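Local coordinates for protein putative oxidoreductase FAD-binding subunit (Sulfolobus tokodaii, PDB 4ZOH) that binds flavin-adenine dinucleotide and probably serves as the electron-transferring flavoprotein subunit of a molybdenum-containing oxidoreductase, at residues G7-D12 against P47-E52; H112-A117 against D149-D154; S198-E203 against G228-D233. All coordinates share one frame; numbering follows the deposited sequence.

Contact 1: residues G7-D12 against P47-E52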
loop_
_atom_site.group_PDB
_atom_site.type_symbol
_atom_site.label_atom_id
_atom_site.label_comp_id
_atom_site.label_asym_id
_atom_site.label_seq_id
_atom_site.Cartn_x
_atom_site.Cartn_y
_atom_site.Cartn_z
ATOM N N GLY B 7 -0.580 -30.852 13.921
ATOM C CA GLY B 7 -1.433 -30.523 15.022
ATOM C C GLY B 7 -0.588 -30.120 16.208
ATOM O O GLY B 7 0.620 -30.304 16.203
ATOM N N TYR B 8 -1.234 -29.592 17.235
ATOM C CA TYR B 8 -0.577 -29.058 18.384
ATOM C C TYR B 8 -1.405 -29.340 19.622
ATOM O O TYR B 8 -2.653 -29.223 19.594
ATOM C CB TYR B 8 -0.476 -27.536 18.241
ATOM C CG TYR B 8 0.550 -26.813 19.117
ATOM C CD1 TYR B 8 1.888 -26.728 18.717
ATOM C CD2 TYR B 8 0.175 -26.183 20.282
ATOM C CE1 TYR B 8 2.823 -26.023 19.471
ATOM C CE2 TYR B 8 1.096 -25.486 21.045
ATOM C CZ TYR B 8 2.418 -25.426 20.612
ATOM O OH TYR B 8 3.336 -24.745 21.319
ATOM N N VAL B 9 -0.698 -29.623 20.724
ATOM C CA VAL B 9 -1.304 -30.001 22.021
ATOM C C VAL B 9 -0.725 -29.134 23.098
ATOM O O VAL B 9 0.514 -29.013 23.199
ATOM C CB VAL B 9 -0.940 -31.462 22.403
ATOM C CG1 VAL B 9 -1.655 -31.901 23.672
ATOM C CG2 VAL B 9 -1.214 -32.412 21.257
ATOM N N ILE B 10 -1.606 -28.546 23.898
ATOM C CA ILE B 10 -1.212 -27.786 25.068
ATOM C C ILE B 10 -1.825 -28.579 26.222
ATOM O O ILE B 10 -3.007 -28.417 26.497
ATOM C CB ILE B 10 -1.770 -26.335 25.091
ATOM C CG1 ILE B 10 -1.415 -25.571 23.814
ATOM C CG2 ILE B 10 -1.292 -25.591 26.357
ATOM C CD1 ILE B 10 -2.129 -24.236 23.676
ATOM N N PRO B 11 -1.034 -29.462 26.865
ATOM C CA PRO B 11 -1.538 -30.288 27.966
ATOM C C PRO B 11 -1.540 -29.537 29.302
ATOM O O PRO B 11 -0.700 -28.674 29.510
ATOM C CB PRO B 11 -0.563 -31.461 27.972
ATOM C CG PRO B 11 0.716 -30.877 27.489
ATOM C CD PRO B 11 0.358 -29.795 26.514
ATOM N N ASP B 12 -2.494 -29.851 30.183
ATOM C CA ASP B 12 -2.611 -29.235 31.518
ATOM C C ASP B 12 -1.473 -29.537 32.468
ATOM O O ASP B 12 -1.141 -28.712 33.310
ATOM C CB ASP B 12 -3.889 -29.692 32.194
ATOM C CG ASP B 12 -5.130 -29.098 31.563
ATOM O OD1 ASP B 12 -5.038 -27.962 31.025
ATOM O OD2 ASP B 12 -6.201 -29.777 31.621
ATOM N N PRO B 47 6.020 -34.435 12.010
ATOM C CA PRO B 47 5.245 -35.114 13.010
ATOM C C PRO B 47 3.763 -34.780 12.832
ATOM O O PRO B 47 3.439 -33.816 12.160
ATOM C CB PRO B 47 5.775 -34.540 14.319
ATOM C CG PRO B 47 6.451 -33.270 13.989
ATOM C CD PRO B 47 6.526 -33.133 12.489
ATOM N N SER B 48 2.887 -35.572 13.438
ATOM C CA SER B 48 1.452 -35.395 13.356
ATOM C C SER B 48 1.081 -34.300 14.322
ATOM O O SER B 48 0.180 -33.502 14.055
ATOM C CB SER B 48 0.750 -36.695 13.753
ATOM O OG SER B 48 1.331 -37.221 14.945
ATOM N N TYR B 49 1.773 -34.287 15.470
ATOM C CA TYR B 49 1.508 -33.330 16.510
ATOM C C TYR B 49 2.800 -32.814 17.138
ATOM O O TYR B 49 3.764 -33.532 17.291
ATOM C CB TYR B 49 0.623 -33.941 17.607
ATOM C CG TYR B 49 -0.810 -34.206 17.178
ATOM C CD1 TYR B 49 -1.815 -33.255 17.412
ATOM C CD2 TYR B 49 -1.175 -35.421 16.565
ATOM C CE1 TYR B 49 -3.134 -33.494 17.021
ATOM C CE2 TYR B 49 -2.495 -35.671 16.181
ATOM C CZ TYR B 49 -3.469 -34.707 16.411
ATOM O OH TYR B 49 -4.779 -34.943 16.033
ATOM N N ILE B 50 2.797 -31.561 17.516
ATOM C CA ILE B 50 3.816 -31.079 18.394
ATOM C C ILE B 50 3.124 -30.924 19.758
ATOM O O ILE B 50 2.064 -30.293 19.853
ATOM C CB ILE B 50 4.388 -29.732 17.875
ATOM C CG1 ILE B 50 5.197 -29.912 16.584
ATOM C CG2 ILE B 50 5.151 -28.983 18.966
ATOM C CD1 ILE B 50 6.316 -30.931 16.635
ATOM N N VAL B 51 3.734 -31.470 20.807
ATOM C CA VAL B 51 3.177 -31.373 22.163
ATOM C C VAL B 51 3.988 -30.350 22.963
ATOM O O VAL B 51 5.214 -30.504 23.127
ATOM C CB VAL B 51 3.230 -32.771 22.841
ATOM C CG1 VAL B 51 2.668 -32.762 24.255
ATOM C CG2 VAL B 51 2.632 -33.831 21.928
ATOM N N GLU B 52 3.312 -29.342 23.505
ATOM C CA GLU B 52 4.033 -28.247 24.165
ATOM C C GLU B 52 4.313 -28.573 25.641
ATOM O O GLU B 52 3.398 -28.671 26.423
ATOM C CB GLU B 52 3.314 -26.870 23.976
ATOM C CG GLU B 52 3.976 -25.725 24.718
ATOM C CD GLU B 52 3.246 -24.403 24.623
ATOM O OE1 GLU B 52 2.792 -23.962 23.528
ATOM O OE2 GLU B 52 3.158 -23.766 25.659
#

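Contact 2: residues H112-A117 against D149-D154. With FAD (flavin-adenine dinucleotide), chain H.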
loop_
_atom_site.group_PDB
_atom_site.type_symbol
_atom_site.label_atom_id
_atom_site.label_comp_id
_atom_site.label_asym_id
_atom_site.label_seq_id
_atom_site.Cartn_x
_atom_site.Cartn_y
_atom_site.Cartn_z
ATOM N N HIS B 112 18.118 -34.328 21.719
ATOM C CA HIS B 112 18.396 -34.158 20.301
ATOM C C HIS B 112 19.668 -34.870 19.836
ATOM O O HIS B 112 19.666 -35.481 18.757
ATOM C CB HIS B 112 18.430 -32.643 19.976
ATOM C CG HIS B 112 18.785 -32.341 18.555
ATOM N ND1 HIS B 112 18.002 -32.748 17.489
ATOM C CD2 HIS B 112 19.818 -31.636 18.027
ATOM C CE1 HIS B 112 18.564 -32.339 16.365
ATOM N NE2 HIS B 112 19.653 -31.642 16.664
ATOM N N LEU B 113 20.752 -34.765 20.630
ATOM C CA LEU B 113 22.029 -35.507 20.381
ATOM C C LEU B 113 22.789 -35.200 19.105
ATOM O O LEU B 113 23.304 -36.108 18.428
ATOM C CB LEU B 113 21.875 -37.022 20.503
ATOM C CG LEU B 113 21.734 -37.575 21.918
ATOM C CD1 LEU B 113 21.788 -39.094 21.791
ATOM C CD2 LEU B 113 22.841 -37.081 22.867
ATOM N N ASP B 114 22.893 -33.916 18.785
ATOM C CA ASP B 114 23.818 -33.536 17.737
ATOM C C ASP B 114 25.249 -33.909 18.180
ATOM O O ASP B 114 25.668 -33.518 19.257
ATOM C CB ASP B 114 23.731 -32.041 17.463
ATOM C CG ASP B 114 24.497 -31.646 16.252
ATOM O OD1 ASP B 114 25.762 -31.767 16.202
ATOM O OD2 ASP B 114 23.811 -31.221 15.333
ATOM N N PRO B 115 25.998 -34.631 17.335
ATOM C CA PRO B 115 27.340 -35.062 17.743
ATOM C C PRO B 115 28.362 -33.921 17.868
ATOM O O PRO B 115 29.534 -34.180 18.230
ATOM C CB PRO B 115 27.755 -36.037 16.625
ATOM C CG PRO B 115 26.980 -35.584 15.446
ATOM C CD PRO B 115 25.653 -35.112 15.981
ATOM N N SER B 116 27.955 -32.688 17.563
ATOM C CA SER B 116 28.833 -31.543 17.858
ATOM C C SER B 116 28.330 -30.661 18.958
ATOM O O SER B 116 28.874 -29.604 19.148
ATOM C CB SER B 116 29.054 -30.674 16.623
ATOM O OG SER B 116 29.444 -31.502 15.577
ATOM N N ALA B 117 27.296 -31.065 19.668
ATOM C CA ALA B 117 26.802 -30.309 20.862
ATOM C C ALA B 117 27.873 -30.046 21.905
ATOM O O ALA B 117 28.824 -30.845 22.068
ATOM C CB ALA B 117 25.629 -31.040 21.537
ATOM N N ASP B 149 23.565 -43.180 20.029
ATOM C CA ASP B 149 24.273 -42.914 18.742
ATOM C C ASP B 149 23.958 -41.445 18.365
ATOM O O ASP B 149 23.120 -40.834 19.013
ATOM C CB ASP B 149 23.792 -43.906 17.649
ATOM C CG ASP B 149 24.726 -44.012 16.426
ATOM O OD1 ASP B 149 25.730 -43.290 16.220
ATOM O OD2 ASP B 149 24.398 -44.838 15.578
ATOM N N MET B 150 24.631 -40.857 17.374
ATOM C CA MET B 150 24.221 -39.529 16.921
ATOM C C MET B 150 22.683 -39.500 16.783
ATOM O O MET B 150 22.088 -40.444 16.250
ATOM C CB MET B 150 24.902 -39.133 15.612
ATOM C CG MET B 150 24.831 -40.172 14.507
ATOM S SD MET B 150 25.724 -39.505 13.146
ATOM C CE MET B 150 25.825 -40.946 12.063
ATOM N N PHE B 151 22.053 -38.473 17.368
ATOM C CA PHE B 151 20.619 -38.189 17.210
ATOM C C PHE B 151 19.755 -39.311 17.760
ATOM O O PHE B 151 18.545 -39.345 17.506
ATOM C CB PHE B 151 20.260 -37.872 15.727
ATOM C CG PHE B 151 21.055 -36.734 15.130
ATOM C CD1 PHE B 151 20.815 -35.414 15.525
ATOM C CD2 PHE B 151 22.042 -36.978 14.146
ATOM C CE1 PHE B 151 21.566 -34.355 14.979
ATOM C CE2 PHE B 151 22.803 -35.931 13.608
ATOM C CZ PHE B 151 22.555 -34.610 14.025
ATOM N N THR B 152 20.361 -40.226 18.515
ATOM C CA THR B 152 19.637 -41.431 18.977
ATOM C C THR B 152 19.713 -41.590 20.503
ATOM O O THR B 152 20.573 -42.317 21.003
ATOM C CB THR B 152 20.133 -42.700 18.268
ATOM O OG1 THR B 152 20.350 -42.399 16.894
ATOM C CG2 THR B 152 19.111 -43.864 18.364
ATOM N N PRO B 153 18.826 -40.883 21.238
ATOM C CA PRO B 153 18.724 -40.992 22.691
ATOM C C PRO B 153 18.015 -42.285 23.089
ATOM O O PRO B 153 17.360 -42.886 22.260
ATOM C CB PRO B 153 17.852 -39.788 23.067
ATOM C CG PRO B 153 16.940 -39.639 21.885
ATOM C CD PRO B 153 17.820 -39.938 20.696
ATOM N N ASP B 154 18.170 -42.687 24.347
ATOM C CA ASP B 154 17.523 -43.889 24.906
ATOM C C ASP B 154 16.191 -43.454 25.482
ATOM O O ASP B 154 16.010 -43.312 26.716
ATOM C CB ASP B 154 18.419 -44.529 25.987
ATOM C CG ASP B 154 17.685 -45.579 26.833
ATOM O OD1 ASP B 154 16.962 -46.420 26.258
ATOM O OD2 ASP B 154 17.816 -45.542 28.075
HETATM P PA FAD H . 13.831 -28.560 21.141
HETATM O O1A FAD H . 14.271 -28.016 19.824
HETATM O O2A FAD H . 12.572 -28.135 21.767
HETATM O O5B FAD H . 13.754 -30.118 21.062
HETATM C C5B FAD H . 14.840 -30.869 20.439
HETATM C C4B FAD H . 14.474 -32.455 20.476
HETATM O O4B FAD H . 14.222 -32.954 21.851
HETATM C C3B FAD H . 13.141 -32.650 19.763
HETATM O O3B FAD H . 13.186 -33.851 19.033
HETATM C C2B FAD H . 12.077 -32.672 20.885
HETATM O O2B FAD H . 10.885 -33.396 20.556
HETATM C C1B FAD H . 12.792 -33.402 21.970
HETATM N N9A FAD H . 12.694 -32.968 23.359
HETATM C C8A FAD H . 12.801 -31.741 23.863
HETATM N N7A FAD H . 12.744 -31.808 25.213
HETATM C C5A FAD H . 12.607 -33.114 25.548
HETATM C C6A FAD H . 12.515 -33.810 26.772
HETATM N N6A FAD H . 12.578 -33.103 27.897
HETATM N N1A FAD H . 12.367 -35.148 26.770
HETATM C C2A FAD H . 12.376 -35.869 25.619
HETATM N N3A FAD H . 12.455 -35.234 24.445
HETATM C C4A FAD H . 12.577 -33.860 24.375
HETATM N N1 FAD H . 23.797 -26.387 20.456
HETATM C C2 FAD H . 25.084 -26.637 20.921
HETATM O O2 FAD H . 25.276 -27.590 21.649
HETATM N N3 FAD H . 26.125 -25.827 20.578
HETATM C C4 FAD H . 25.936 -24.769 19.753
HETATM O O4 FAD H . 26.905 -24.041 19.513
HETATM C C4X FAD H . 24.643 -24.520 19.245
HETATM N N5 FAD H . 24.447 -23.441 18.411
HETATM C C5X FAD H . 23.138 -23.217 17.888
HETATM C C6 FAD H . 22.967 -22.162 16.997
HETATM C C7 FAD H . 21.690 -21.887 16.484
HETATM C C7M FAD H . 21.577 -20.696 15.506
HETATM C C8 FAD H . 20.596 -22.700 16.843
HETATM C C8M FAD H . 19.161 -22.480 16.291
HETATM C C9 FAD H . 20.778 -23.798 17.704
HETATM C C9A FAD H . 22.045 -24.040 18.241
HETATM N N10 FAD H . 22.279 -25.127 19.112
HETATM C C10 FAD H . 23.583 -25.332 19.601
HETATM C "C1'" FAD H . 21.216 -26.040 19.520
HETATM C "C2'" FAD H . 20.488 -25.521 20.775
HETATM O "O2'" FAD H . 21.365 -25.710 21.905
HETATM C "C3'" FAD H . 19.109 -26.206 20.993
HETATM O "O3'" FAD H . 18.437 -25.395 21.960
HETATM C "C4'" FAD H . 19.210 -27.626 21.525
HETATM O "O4'" FAD H . 20.060 -28.371 20.653
HETATM C "C5'" FAD H . 17.832 -28.315 21.616
HETATM O "O5'" FAD H . 17.248 -27.859 22.865
HETATM P P FAD H . 15.807 -27.220 22.871
HETATM O O1P FAD H . 15.367 -27.099 24.293
HETATM O O2P FAD H . 15.781 -25.989 22.050
HETATM O O3P FAD H . 15.034 -28.423 22.199
#

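Contact 3: residues S198-E203 against G228-D233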
loop_
_atom_site.group_PDB
_atom_site.type_symbol
_atom_site.label_atom_id
_atom_site.label_comp_id
_atom_site.label_asym_id
_atom_site.label_seq_id
_atom_site.Cartn_x
_atom_site.Cartn_y
_atom_site.Cartn_z
ATOM N N SER B 198 45.482 -32.850 44.722
ATOM C CA SER B 198 45.836 -33.075 46.140
ATOM C C SER B 198 47.323 -32.776 46.186
ATOM O O SER B 198 48.121 -33.538 45.681
ATOM C CB SER B 198 45.395 -34.480 46.598
ATOM O OG SER B 198 46.036 -35.467 45.804
ATOM N N GLY B 199 47.661 -31.604 46.719
ATOM C CA GLY B 199 49.008 -31.073 46.686
ATOM C C GLY B 199 49.287 -30.729 45.222
ATOM O O GLY B 199 48.533 -29.977 44.635
ATOM N N ASP B 200 50.345 -31.288 44.625
ATOM C CA ASP B 200 50.601 -31.117 43.213
ATOM C C ASP B 200 50.372 -32.411 42.445
ATOM O O ASP B 200 50.776 -32.546 41.295
ATOM C CB ASP B 200 51.988 -30.519 42.953
ATOM C CG ASP B 200 53.154 -31.441 43.399
ATOM O OD1 ASP B 200 54.308 -30.921 43.388
ATOM O OD2 ASP B 200 52.928 -32.626 43.734
ATOM N N VAL B 201 49.644 -33.333 43.054
ATOM C CA VAL B 201 49.226 -34.544 42.378
ATOM C C VAL B 201 47.792 -34.412 41.820
ATOM O O VAL B 201 46.887 -33.878 42.463
ATOM C CB VAL B 201 49.245 -35.723 43.361
ATOM C CG1 VAL B 201 48.568 -36.956 42.745
ATOM C CG2 VAL B 201 50.677 -35.975 43.820
ATOM N N ILE B 202 47.599 -34.925 40.618
ATOM C CA ILE B 202 46.305 -34.954 39.995
ATOM C C ILE B 202 45.590 -36.146 40.591
ATOM O O ILE B 202 45.757 -37.280 40.160
ATOM C CB ILE B 202 46.415 -34.940 38.440
ATOM C CG1 ILE B 202 46.961 -33.569 37.976
ATOM C CG2 ILE B 202 45.077 -35.186 37.774
ATOM C CD1 ILE B 202 47.295 -33.521 36.495
ATOM N N GLU B 203 44.798 -35.834 41.606
ATOM C CA GLU B 203 43.913 -36.760 42.327
ATOM C C GLU B 203 42.747 -37.345 41.463
ATOM O O GLU B 203 42.521 -38.550 41.445
ATOM C CB GLU B 203 43.439 -36.049 43.626
ATOM C CG GLU B 203 42.312 -36.741 44.348
ATOM C CD GLU B 203 42.054 -36.197 45.733
ATOM O OE1 GLU B 203 41.750 -37.031 46.592
ATOM O OE2 GLU B 203 42.123 -34.966 45.997
ATOM N N GLY B 228 46.880 -39.328 39.030
ATOM C CA GLY B 228 47.757 -39.696 40.136
ATOM C C GLY B 228 49.151 -39.107 40.005
ATOM O O GLY B 228 49.912 -39.187 40.956
ATOM N N LYS B 229 49.473 -38.485 38.868
ATOM C CA LYS B 229 50.824 -37.966 38.642
ATOM C C LYS B 229 50.989 -36.553 39.113
ATOM O O LYS B 229 49.997 -35.839 39.321
ATOM C CB LYS B 229 51.241 -38.143 37.180
ATOM C CG LYS B 229 51.215 -39.630 36.842
ATOM C CD LYS B 229 52.092 -40.008 35.682
ATOM C CE LYS B 229 51.459 -41.189 34.969
ATOM N NZ LYS B 229 52.088 -41.358 33.631
ATOM N N ARG B 230 52.239 -36.165 39.331
ATOM C CA ARG B 230 52.604 -34.804 39.671
ATOM C C ARG B 230 52.764 -34.068 38.366
ATOM O O ARG B 230 53.412 -34.559 37.468
ATOM C CB ARG B 230 53.927 -34.739 40.455
ATOM C CG ARG B 230 53.904 -35.491 41.778
ATOM C CD ARG B 230 55.216 -35.347 42.556
ATOM N NE ARG B 230 55.511 -33.998 43.049
ATOM C CZ ARG B 230 56.718 -33.565 43.438
ATOM N NH1 ARG B 230 57.770 -34.413 43.399
ATOM N NH2 ARG B 230 56.878 -32.315 43.926
ATOM N N LEU B 231 52.182 -32.881 38.281
ATOM C CA LEU B 231 52.142 -32.097 37.050
ATOM C C LEU B 231 53.513 -31.543 36.662
ATOM O O LEU B 231 54.188 -30.925 37.476
ATOM C CB LEU B 231 51.109 -30.951 37.199
ATOM C CG LEU B 231 51.256 -29.855 38.291
ATOM C CD1 LEU B 231 51.803 -28.506 37.780
ATOM C CD2 LEU B 231 49.933 -29.642 39.005
ATOM N N ASN B 232 53.921 -31.776 35.421
ATOM C CA ASN B 232 55.000 -31.003 34.783
ATOM C C ASN B 232 54.739 -30.919 33.279
ATOM O O ASN B 232 53.865 -31.607 32.790
ATOM C CB ASN B 232 56.394 -31.603 35.084
ATOM C CG ASN B 232 56.654 -32.886 34.325
ATOM O OD1 ASN B 232 56.569 -32.922 33.107
ATOM N ND2 ASN B 232 56.958 -33.946 35.042
ATOM N N ASP B 233 55.532 -30.121 32.561
ATOM C CA ASP B 233 55.430 -29.931 31.099
ATOM C C ASP B 233 55.309 -31.188 30.244
ATOM O O ASP B 233 54.640 -31.169 29.209
ATOM C CB ASP B 233 56.629 -29.137 30.586
ATOM C CG ASP B 233 56.523 -27.644 30.870
ATOM O OD1 ASP B 233 55.739 -27.238 31.758
ATOM O OD2 ASP B 233 57.240 -26.869 30.193
#

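Contact 1: residues G7-D12 against P47-E52
Tyr8 and Ile50 stand on one face of a two-strand parallel pairing, with Glu52 beside them, while Val9, Tyr49 and Val51 line the other face. Tyr8 sends its ring across towards the neighbouring strand, because CG lies anti to the backbone N (chi1 -161°). The methyl CG2 of Ile50 fits against CE1 of the Tyr8 ring at 3.8 Å, and the ring's far end comes down beside the CB of Glu52. There the Tyr8 hydroxyl donates to the Glu52 carboxylate, with OE1 in the ring plane and the carboxylate turned 73° from it; the 2.4 Å between Tyr8 OH and Glu52 OE1 is so short that its exact length is doubtful. Arg55 holds the other oxygen, OE2, in a salt bridge. On the opposite face Gly7 is the hollow. The Tyr49 ring leans against the Gly7 backbone, CD1 3.6 Å from Gly7 CA, in the place where a side chain would otherwise stand. Val9 CG2 touches the ring obliquely, 4.0 Å from Tyr49 CD1, and also meets CG2 of Val51. Further along, the Pro11 ring drops onto the end of the strand, its CD 3.2 Å from Glu52 O. Between the two faces the backbones are joined by Gly7 N to Ser48 O, Ile50 N to Gly7 O, Val9 N to Ile50 O and Glu52 N to Val9 O, the last 2.8 Å long. The strands diverge by only 19°. Strand 49-52 is the middle of a three-stranded parallel sheet, with 28-30 on its far side, and helix 14-23 packs on the Val9 and Val51 face through Phe20 and Leu21. Beyond strand 7-10, a strand from the chain of another protein pairs antiparallel with Tyr8 to Ile10, carrying the sheet across the interface.

Contact 2: residues H112-A117 against D149-D154
Phe151 swings its ring back over the 112-117 loop because CG stands anti to the carbonyl carbon (chi1 -56°) on a backbone with positive phi, while the imidazole of His112, CG anti to the backbone N (chi1 177°), is carried out to meet it. The two side chains run alongside each other, pointing the same way. The edge of Phe151 is directed at the face of His112 in an offset edge-to-face pair, planes at 66° and centroids 5.3 Å apart, and NE2 of His112 approaches CE1 of Phe151 to 3.7 Å. Asp114 and Pro115 also touch the phenyl ring, obliquely; the Asp114 carboxylate is turned well away from the ring plane, and Pro115 CD lies 3.7 Å from Phe151 CZ. Leu113 O sits over one face of the ring and also accepts the bond from Phe151 N at 2.9 Å, the donor lying above the carbonyl plane. A CA-H...O contact from Phe151 to His112 O adds a second backbone link. The contact joins two tight turns: a type II turn from Asp149 to Thr152, carrying Phe151 at its third position in the hairpin that joins strands 147-149 and 152-153, and a type I turn from Asp114 to Ala117, opened by an Asx turn in which Asp114 OD1 takes Ser116 N on its anti lone pair. Leu113, just past the end of helix 106-112, pushes CD1 into the hairpin, 3.5 Å from both Thr152 C and Pro153 N. The loop edges the flavin pocket: Ala117 CA comes within 3.2 Å of FAD O2, and His112 CB lies 4.0 Å from C4B of the cofactor's adenosine ribose.

Contact 3: residues S198-E203 against G228-D233
Val201 and Ile202 make the close half of this contact, their backbone laid against Gly228 and Lys229. Ile202 N donates almost straight to Lys229 O at 2.9 Å (172° at the hydrogen), and Gly228 N returns a bond to Ile202 O at 2.6 Å. The CG1 methyl of Val201 presses on Gly228 O, 3.2 Å away, while its other methyl, CG2, lies against the aliphatic part of Arg230. The buried Ile202 side chain also touches Leu197 of strand 189-198. Val201 and Arg230 form a single beta bridge, so the connection leading from helix 220-226 to helix 233-243 runs for a short way along the start of strand 201-210, just after the type II' turn of the hairpin 189-198/201-210. Towards the turn the backbone pairing slackens: the bond from Leu231 N to Asp200 O is long and weak, and Leu231 is poorly ordered. In this exposed part the grip is ionic. Arg230, bent at chi3 (67°), presents the NE and NH2 side of its guanidinium to the Asp200 carboxylate, Arg230 NH2 to Asp200 OD1 3.0 Å on the syn lone pair and Arg230 NE to Asp200 OD2 3.0 Å from the syn side. Both oxygens lie near the guanidinium plane, though the two groups are twisted 36° apart. Replacing Asp200 by alanine removes both carboxylate oxygens, which is likely to leave the Arg230 guanidinium without this anion and freer to turn. Lys229 NZ is salt-bridged to Glu225, and Asn232 OD1 caps Glu234 N where helix 233-243 begins.

Overall arrangement
From the N terminus, the three contacts close one after another, with none nested and none crossing. Contact 1 closes a loop of 34 residues containing strand 28-30 and two helices, joining two strands of the small parallel sheet at one end of the chain. Contact 2, also in the FAD-binding part, closes 31 residues, helix 119-125 and the strands after it, tying the loop after helix 106-112 to the 147-153 hairpin beside the cofactor; its nearest atoms are about 12 Å from contact 1. Contact 3, in the C-terminal part, closes 24 residues, the rest of strand 201-210, strand 217-218 and helix 220-226, fastening an inter-helix connection to the four-stranded antiparallel sheet, its centre about 53 Å from that of contact 1.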